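Long-range contacts in pyrrolidone-carboxylate peptidase (Deinococcus radiodurans R1, PDB 5Z48), which removes an N-terminal pyroglutamyl group from peptides, acting as a cysteine (thiol) exopeptidase of the C15 family: residues D19-Q24 and T71-G76; P78-E83 and L170-N175. One frame throughout, in Å; residues are numbered along the deposited sequence.

Interaction 1: D19-Q24 and T71-G76; sequences DNPSAQ and TGLAAG. With PCA (pyroglutamic acid), chain I.
The recognition end of the pyroglutamate pocket is built where the start of helix 21-29 meets the end of strand 67-73, where Asn20 OD1 touches Leu73 CB and both residues converge on the lactam oxygen of the ligand. This oxygen, OE, takes two hydrogen bonds, one from Asn20 ND2 at 3.0 Å, nearly straight at 170°, and one from Leu73 N at 2.8 Å. The ring nitrogen N of the ligand returns a bond of 2.8 Å to Leu73 O, almost linear at 175°. One residue of strand backbone thus reads both the donor and the acceptor of the lactam, while the asparagine amide supplies the second donor to OE.

The other end of the amide is held by the helix. With CG anti to the backbone N (chi1 -167°), the amide lies beside the helix start; Asn20 is the N-cap, its OD1 accepting from Ser22 N. Ser22 OG donates to the same OD1 at 2.7 Å, arriving well above the carbonyl plane. Two donors on OD1 fix the flip of the amide and turn ND2 to the ligand; ND2 also bonds Glu12 O.

The remaining contact is close packing. Ser22 CB presses on Gly72 CA at 3.4 Å, tighter than usual for carbons, and Thr71 OG1, hydrogen-bonded to Thr9 O, lies against the same CB. Further along, Pro21 CG rests on Leu73 CD1 at 3.8 Å. A pocket at the C-terminal end of a parallel strand, beside a helix start, is where alpha/beta folds usually place their binding sites, here the pyroglutamate pocket of a C15 peptidase.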
ATOM      1  N   ASP B  19      12.019 -19.826  -2.963  1.00 15.59           N
ATOM      2  CA  ASP B  19      13.249 -19.385  -3.587  1.00 15.21           C
ATOM      3  C   ASP B  19      13.686 -18.126  -2.856  1.00 15.40           C
ATOM      4  O   ASP B  19      12.883 -17.475  -2.171  1.00 15.94           O
ATOM      5  CB  ASP B  19      13.026 -19.115  -5.091  1.00 17.73           C
ATOM      6  CG  ASP B  19      14.327 -18.936  -5.845  1.00 22.46           C
ATOM      7  OD1 ASP B  19      15.333 -19.575  -5.457  1.00 27.39           O
ATOM      8  OD2 ASP B  19      14.361 -18.164  -6.821  1.00 20.95           O
ATOM      9  N   ASN B  20      14.966 -17.789  -2.962  1.00 13.95           N
ATOM     10  CA  ASN B  20      15.451 -16.514  -2.416  1.00 11.02           C
ATOM     11  C   ASN B  20      16.257 -15.838  -3.518  1.00 11.13           C
ATOM     12  O   ASN B  20      17.317 -16.374  -3.914  1.00 13.10           O
ATOM     13  CB  ASN B  20      16.283 -16.712  -1.144  1.00 10.23           C
ATOM     14  CG  ASN B  20      16.507 -15.418  -0.420  1.00 10.77           C
ATOM     15  OD1 ASN B  20      16.795 -14.404  -1.047  1.00 11.57           O
ATOM     16  ND2 ASN B  20      16.413 -15.445   0.908  1.00 11.10           N
ATOM     17  N   PRO B  21      15.784 -14.711  -4.067  1.00 12.03           N
ATOM     18  CA  PRO B  21      16.522 -14.049  -5.160  1.00 10.53           C
ATOM     19  C   PRO B  21      17.917 -13.603  -4.750  1.00 10.11           C
ATOM     20  O   PRO B  21      18.760 -13.436  -5.629  1.00 10.36           O
ATOM     21  CB  PRO B  21      15.641 -12.856  -5.549  1.00 12.78           C
ATOM     22  CG  PRO B  21      14.549 -12.769  -4.491  1.00 16.93           C
ATOM     23  CD  PRO B  21      14.474 -14.074  -3.779  1.00 12.93           C
ATOM     24  N   SER B  22      18.176 -13.379  -3.463  1.00 10.83           N
ATOM     25  CA  SER B  22      19.541 -13.017  -3.058  1.00 10.28           C
ATOM     26  C   SER B  22      20.474 -14.205  -3.200  1.00 10.85           C
ATOM     27  O   SER B  22      21.630 -14.055  -3.616  1.00 11.56           O
ATOM     28  CB  SER B  22      19.535 -12.439  -1.617  1.00 11.51           C
ATOM     29  OG  SER B  22      19.275 -13.420  -0.613  1.00 10.35           O
ATOM     30  N   ALA B  23      19.988 -15.419  -2.914  1.00 10.14           N
ATOM     31  CA  ALA B  23      20.800 -16.602  -3.180  1.00 10.82           C
ATOM     32  C   ALA B  23      21.102 -16.746  -4.661  1.00 10.64           C
ATOM     33  O   ALA B  23      22.233 -17.104  -5.042  1.00 13.89           O
ATOM     34  CB  ALA B  23      20.090 -17.853  -2.680  1.00 11.97           C
ATOM     35  N   GLN B  24      20.089 -16.559  -5.506  1.00 10.07           N
ATOM     36  CA  GLN B  24      20.314 -16.719  -6.945  1.00 10.90           C
ATOM     37  C   GLN B  24      21.343 -15.727  -7.456  1.00 10.68           C
ATOM     38  O   GLN B  24      22.171 -16.067  -8.304  1.00 12.48           O
ATOM     39  CB  GLN B  24      18.993 -16.532  -7.695  1.00 13.60           C
ATOM     40  CG  GLN B  24      17.925 -17.525  -7.322  1.00 17.58           C
ATOM     41  CD  GLN B  24      18.140 -18.843  -7.970  1.00 22.49           C
ATOM     42  OE1 GLN B  24      19.035 -18.992  -8.829  1.00 24.08           O
ATOM     43  NE2 GLN B  24      17.349 -19.847  -7.563  1.00 27.23           N
ATOM     44  N   THR B  71      23.401  -9.358   0.898  1.00  9.58           N
ATOM     45  CA  THR B  71      22.107  -9.188   0.231  1.00  9.66           C
ATOM     46  C   THR B  71      21.047 -10.136   0.807  1.00 10.28           C
ATOM     47  O   THR B  71      21.341 -11.201   1.376  1.00 10.45           O
ATOM     48  CB  THR B  71      22.205  -9.383  -1.309  1.00 11.53           C
ATOM     49  OG1 THR B  71      22.323 -10.756  -1.665  1.00 11.37           O
ATOM     50  CG2 THR B  71      23.416  -8.630  -1.858  1.00 11.94           C
ATOM     51  N   GLY B  72      19.778  -9.768   0.577  1.00 10.04           N
ATOM     52  CA  GLY B  72      18.686 -10.561   1.114  1.00 10.27           C
ATOM     53  C   GLY B  72      17.390 -10.116   0.479  1.00 10.25           C
ATOM     54  O   GLY B  72      17.312  -9.034  -0.127  1.00 10.14           O
ATOM     55  N   LEU B  73      16.360 -10.958   0.668  1.00 11.15           N
ATOM     56  CA  LEU B  73      15.013 -10.685   0.155  1.00 11.50           C
ATOM     57  C   LEU B  73      14.238  -9.729   1.066  1.00 10.29           C
ATOM     58  O   LEU B  73      14.235  -9.879   2.285  1.00 11.35           O
ATOM     59  CB  LEU B  73      14.260 -11.999   0.039  1.00 11.38           C
ATOM     60  CG  LEU B  73      12.762 -11.966  -0.297  1.00 11.55           C
ATOM     61  CD1 LEU B  73      12.483 -11.380  -1.670  1.00 12.43           C
ATOM     62  CD2 LEU B  73      12.184 -13.380  -0.198  1.00 11.48           C
ATOM     63  N   ALA B  74      13.569  -8.740   0.461  1.00  9.42           N
ATOM     64  CA  ALA B  74      12.574  -7.919   1.165  1.00 10.10           C
ATOM     65  C   ALA B  74      11.261  -8.061   0.397  1.00 11.97           C
ATOM     66  O   ALA B  74      10.915  -7.181  -0.377  1.00 12.41           O
ATOM     67  CB  ALA B  74      13.001  -6.443   1.261  1.00 11.06           C
ATOM     68  N   ALA B  75      10.538  -9.161   0.631  1.00 10.88           N
ATOM     69  CA  ALA B  75       9.305  -9.407  -0.105  1.00 10.32           C
ATOM     70  C   ALA B  75       8.273  -8.334   0.215  1.00 12.62           C
ATOM     71  O   ALA B  75       7.897  -8.130   1.384  1.00 14.98           O
ATOM     72  CB  ALA B  75       8.768 -10.797   0.258  1.00 13.06           C
ATOM     73  N   GLY B  76       7.822  -7.641  -0.832  1.00 11.10           N
ATOM     74  CA  GLY B  76       6.896  -6.532  -0.699  1.00 12.20           C
ATOM     75  C   GLY B  76       7.489  -5.217  -1.151  1.00 10.22           C
ATOM     76  O   GLY B  76       6.743  -4.316  -1.569  1.00 13.14           O
TER
HETATM   77  N   PCA I 302      15.263 -11.721   4.112  1.00 12.52           N
HETATM   78  CA  PCA I 302      15.036 -11.815   5.550  1.00 16.03           C
HETATM   79  CB  PCA I 302      15.938 -12.937   6.091  1.00 15.03           C
HETATM   80  CG  PCA I 302      16.598 -13.626   4.895  1.00 13.13           C
HETATM   81  CD  PCA I 302      16.174 -12.767   3.732  1.00 10.05           C
HETATM   82  OE  PCA I 302      16.578 -12.981   2.583  1.00 12.15           O
HETATM   83  C   PCA I 302      15.253 -10.439   6.210  1.00 17.95           C
HETATM   84  O   PCA I 302      15.685 -10.305   7.359  1.00 14.84           O
HETATM   85  OXT PCA I 302      15.026  -9.380   5.558  1.00 21.19           O

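Interaction 2: P78-E83 and L170-N175. With PCA (pyroglutamic acid), chain I.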
ATOM      1  N   PRO B  78       9.205  -2.728  -3.746  1.00 11.16           N
ATOM      2  CA  PRO B  78       9.134  -2.689  -5.228  1.00 11.51           C
ATOM      3  C   PRO B  78      10.477  -2.552  -5.929  1.00 11.25           C
ATOM      4  O   PRO B  78      10.582  -2.947  -7.103  1.00 14.37           O
ATOM      5  CB  PRO B  78       8.258  -1.446  -5.510  1.00 14.29           C
ATOM      6  CG  PRO B  78       8.524  -0.542  -4.291  1.00 11.67           C
ATOM      7  CD  PRO B  78       8.593  -1.536  -3.127  1.00 11.69           C
ATOM      8  N   GLN B  79      11.514  -2.049  -5.249  1.00 10.65           N
ATOM      9  CA  GLN B  79      12.764  -1.669  -5.902  1.00 10.39           C
ATOM     10  C   GLN B  79      13.911  -2.081  -4.994  1.00 11.23           C
ATOM     11  O   GLN B  79      13.752  -2.168  -3.766  1.00 11.55           O
ATOM     12  CB  GLN B  79      12.822  -0.143  -6.208  1.00  9.06           C
ATOM     13  CG  GLN B  79      11.640   0.323  -7.076  1.00 11.51           C
ATOM     14  CD  GLN B  79      11.571   1.823  -7.295  1.00 15.26           C
ATOM     15  OE1 GLN B  79      12.428   2.554  -6.787  1.00 14.49           O
ATOM     16  NE2 GLN B  79      10.576   2.290  -8.091  1.00 12.12           N
ATOM     17  N   VAL B  80      15.077  -2.339  -5.605  1.00 10.87           N
ATOM     18  CA  VAL B  80      16.269  -2.576  -4.788  1.00 10.69           C
ATOM     19  C   VAL B  80      16.529  -1.399  -3.850  1.00 10.34           C
ATOM     20  O   VAL B  80      16.344  -0.222  -4.227  1.00 10.27           O
ATOM     21  CB  VAL B  80      17.503  -2.837  -5.664  1.00  7.60           C
ATOM     22  CG1 VAL B  80      17.357  -4.195  -6.384  1.00 11.76           C
ATOM     23  CG2 VAL B  80      17.766  -1.732  -6.696  1.00  9.57           C
ATOM     24  N   THR B  81      16.997  -1.718  -2.631  1.00  8.50           N
ATOM     25  CA  THR B  81      17.274  -0.717  -1.605  1.00  7.43           C
ATOM     26  C   THR B  81      18.587  -1.003  -0.885  1.00  9.87           C
ATOM     27  O   THR B  81      19.027  -2.154  -0.758  1.00 12.01           O
ATOM     28  CB  THR B  81      16.140  -0.611  -0.534  1.00 10.04           C
ATOM     29  OG1 THR B  81      15.809  -1.921  -0.012  1.00 11.21           O
ATOM     30  CG2 THR B  81      14.887   0.042  -1.153  1.00 10.80           C
ATOM     31  N   LEU B  82      19.240   0.078  -0.455  1.00  9.24           N
ATOM     32  CA  LEU B  82      20.483   0.015   0.323  1.00  7.90           C
ATOM     33  C   LEU B  82      20.174   0.403   1.764  1.00 10.14           C
ATOM     34  O   LEU B  82      19.598   1.482   2.009  1.00 10.77           O
ATOM     35  CB  LEU B  82      21.531   0.981  -0.241  1.00 10.22           C
ATOM     36  CG  LEU B  82      21.959   0.767  -1.664  1.00 13.02           C
ATOM     37  CD1 LEU B  82      22.768   1.994  -2.078  1.00 15.18           C
ATOM     38  CD2 LEU B  82      22.786  -0.525  -1.768  1.00 13.21           C
ATOM     39  N   GLU B  83      20.567  -0.456   2.731  1.00  9.80           N
ATOM     40  CA  GLU B  83      20.291  -0.194   4.145  1.00  9.69           C
ATOM     41  C   GLU B  83      21.271   0.808   4.715  1.00 10.20           C
ATOM     42  O   GLU B  83      22.498   0.630   4.628  1.00 12.20           O
ATOM     43  CB  GLU B  83      20.350  -1.501   4.965  1.00 10.51           C
ATOM     44  CG  GLU B  83      19.268  -2.481   4.527  1.00 11.15           C
ATOM     45  CD  GLU B  83      17.845  -1.967   4.666  1.00 10.36           C
ATOM     46  OE1 GLU B  83      17.605  -0.938   5.366  1.00 10.29           O
ATOM     47  OE2 GLU B  83      16.951  -2.588   4.010  1.00 10.86           O
ATOM     48  N   LEU B 170      22.111  -4.872   0.889  1.00  9.15           N
ATOM     49  CA  LEU B 170      21.295  -4.614  -0.298  1.00  8.26           C
ATOM     50  C   LEU B 170      20.085  -5.564  -0.240  1.00  9.25           C
ATOM     51  O   LEU B 170      20.230  -6.787  -0.358  1.00  9.93           O
ATOM     52  CB  LEU B 170      22.180  -4.828  -1.554  1.00  8.18           C
ATOM     53  CG  LEU B 170      21.651  -4.389  -2.908  1.00 13.95           C
ATOM     54  CD1 LEU B 170      22.693  -4.576  -3.985  1.00 12.25           C
ATOM     55  CD2 LEU B 170      20.412  -5.078  -3.311  1.00 17.05           C
ATOM     56  N   HIS B 171      18.880  -4.995  -0.021  1.00  9.43           N
ATOM     57  CA  HIS B 171      17.636  -5.769  -0.022  0.82  9.53           C
ATOM     58  C   HIS B 171      17.051  -5.769  -1.424  1.00  9.00           C
ATOM     59  O   HIS B 171      17.010  -4.727  -2.084  1.00  9.78           O
ATOM     60  CB  HIS B 171      16.623  -5.156   0.949  0.82  9.52           C
ATOM     61  CG  HIS B 171      16.535  -5.846   2.287  0.82  9.98           C
ATOM     62  ND1 HIS B 171      16.695  -5.176   3.486  0.82 10.99           N
ATOM     63  CD2 HIS B 171      16.291  -7.141   2.604  0.82  9.90           C
ATOM     64  CE1 HIS B 171      16.532  -6.033   4.483  0.82 13.24           C
ATOM     65  NE2 HIS B 171      16.282  -7.231   3.979  0.82 11.91           N
ATOM     66  N   VAL B 172      16.582  -6.952  -1.869  1.00  9.13           N
ATOM     67  CA  VAL B 172      16.043  -7.064  -3.221  1.00  8.94           C
ATOM     68  C   VAL B 172      14.573  -7.452  -3.171  1.00  9.11           C
ATOM     69  O   VAL B 172      14.141  -8.160  -2.254  1.00 10.55           O
ATOM     70  CB  VAL B 172      16.849  -8.069  -4.077  1.00 11.52           C
ATOM     71  CG1 VAL B 172      18.358  -7.700  -4.073  1.00 13.78           C
ATOM     72  CG2 VAL B 172      16.650  -9.527  -3.617  1.00 11.50           C
ATOM     73  N   PRO B 173      13.778  -7.044  -4.153  1.00 10.04           N
ATOM     74  CA  PRO B 173      12.382  -7.507  -4.220  1.00 10.88           C
ATOM     75  C   PRO B 173      12.255  -9.007  -4.439  1.00 11.34           C
ATOM     76  O   PRO B 173      13.205  -9.701  -4.813  1.00 11.19           O
ATOM     77  CB  PRO B 173      11.834  -6.770  -5.470  1.00 11.14           C
ATOM     78  CG  PRO B 173      12.634  -5.486  -5.526  1.00 11.93           C
ATOM     79  CD  PRO B 173      14.073  -5.970  -5.134  1.00 10.91           C
ATOM     80  N   ALA B 174      11.006  -9.481  -4.320  1.00 10.61           N
ATOM     81  CA  ALA B 174      10.652 -10.816  -4.788  1.00 10.39           C
ATOM     82  C   ALA B 174      11.057 -10.978  -6.250  1.00 11.32           C
ATOM     83  O   ALA B 174      10.987 -10.024  -7.019  1.00 11.03           O
ATOM     84  CB  ALA B 174       9.130 -11.010  -4.670  1.00 11.35           C
ATOM     85  N   ASN B 175      11.482 -12.189  -6.631  1.00 10.78           N
ATOM     86  CA  ASN B 175      11.526 -12.527  -8.043  1.00 11.48           C
ATOM     87  C   ASN B 175      10.211 -13.204  -8.434  1.00 13.22           C
ATOM     88  O   ASN B 175       9.264 -13.269  -7.634  1.00 11.63           O
ATOM     89  CB  ASN B 175      12.753 -13.385  -8.347  1.00 10.31           C
ATOM     90  CG  ASN B 175      12.737 -14.739  -7.598  1.00 13.43           C
ATOM     91  OD1 ASN B 175      11.741 -15.140  -6.999  1.00 12.10           O
ATOM     92  ND2 ASN B 175      13.881 -15.449  -7.632  1.00 13.96           N
TER
HETATM   93  N   PCA I 302      15.263 -11.721   4.112  1.00 12.52           N
HETATM   94  CA  PCA I 302      15.036 -11.815   5.550  1.00 16.03           C
HETATM   95  CB  PCA I 302      15.938 -12.937   6.091  1.00 15.03           C
HETATM   96  CG  PCA I 302      16.598 -13.626   4.895  1.00 13.13           C
HETATM   97  CD  PCA I 302      16.174 -12.767   3.732  1.00 10.05           C
HETATM   98  OE  PCA I 302      16.578 -12.981   2.583  1.00 12.15           O
HETATM   99  C   PCA I 302      15.253 -10.439   6.210  1.00 17.95           C
HETATM  100  O   PCA I 302      15.685 -10.305   7.359  1.00 14.84           O
HETATM  101  OXT PCA I 302      15.026  -9.380   5.558  1.00 21.19           O
HETATM  102  O   HOH W   1      14.383  -3.726  -1.579  1.00 11.18           O
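His171 can be followed outward from strand 167-172, where it pairs with Thr81 of strand 80-90. The pair is antiparallel and hydrogen-bonded: Thr81 N donates to His171 O, and His171 N to Thr81 O. In the conformer described, the ring also having a second one, CB lies 3.5 Å from Thr81 OG1, which is hydrogen-bonded to Arg77. Next, CG is 3.7 Å from Glu83 OE2. ND1 donates to OE2 at 2.7 Å, and CE1 lies 3.5 Å from OE2. OE2 and CD of Glu83 lie near the ring plane at its edge, while the carboxylate plane stands at 88° to the ring. OE2 is met on its anti side and also forms a salt bridge with Arg77, while OE1 bonds Ser138. Glu83 gets there by a bend at chi2 (-60°).

Together with Cys146, which His171 touches, these residues are probably the Cys-His-Glu catalytic triad, as in other C15 peptidases, and the carboxylate probably orients the ring. CD2 lies 3.9 Å from ligand OXT, to which NE2 donates at 2.9 Å.

On the other face of the sheet, Leu82 CD2 meets Leu170 CG, under helices 121-130 and 194-211. Where the strands part, Val80 CG1 packs on Pro173 CD, and a water donates to Gln79 O, bonds Thr81 OG1 and reaches His171 O weakly, so linking the segments.

Both interactions are buried, and they meet where strand 67-73 of interaction 1 lies beside strand 167-172 of interaction 2, which pairs with 80-90 on its other edge: parallel to the first, antiparallel to the second, in one mixed sheet. Gly72 O with Val172 N and Ala74 N with Val172 O probably bond the two contacts directly, and Pro21 also packs against Pro173. Their chemistry follows their place. Interaction 1, a helix start against a strand end, has no hydrogen bond of its own between segments and is joined by packing and by the shared ligand lactam. Interaction 2 is strand pairing, bonded through the backbone, and brings His171 to the ligand's carboxylate, with Glu83 behind it; its Pro78-Gln79 end reaches a second subunit.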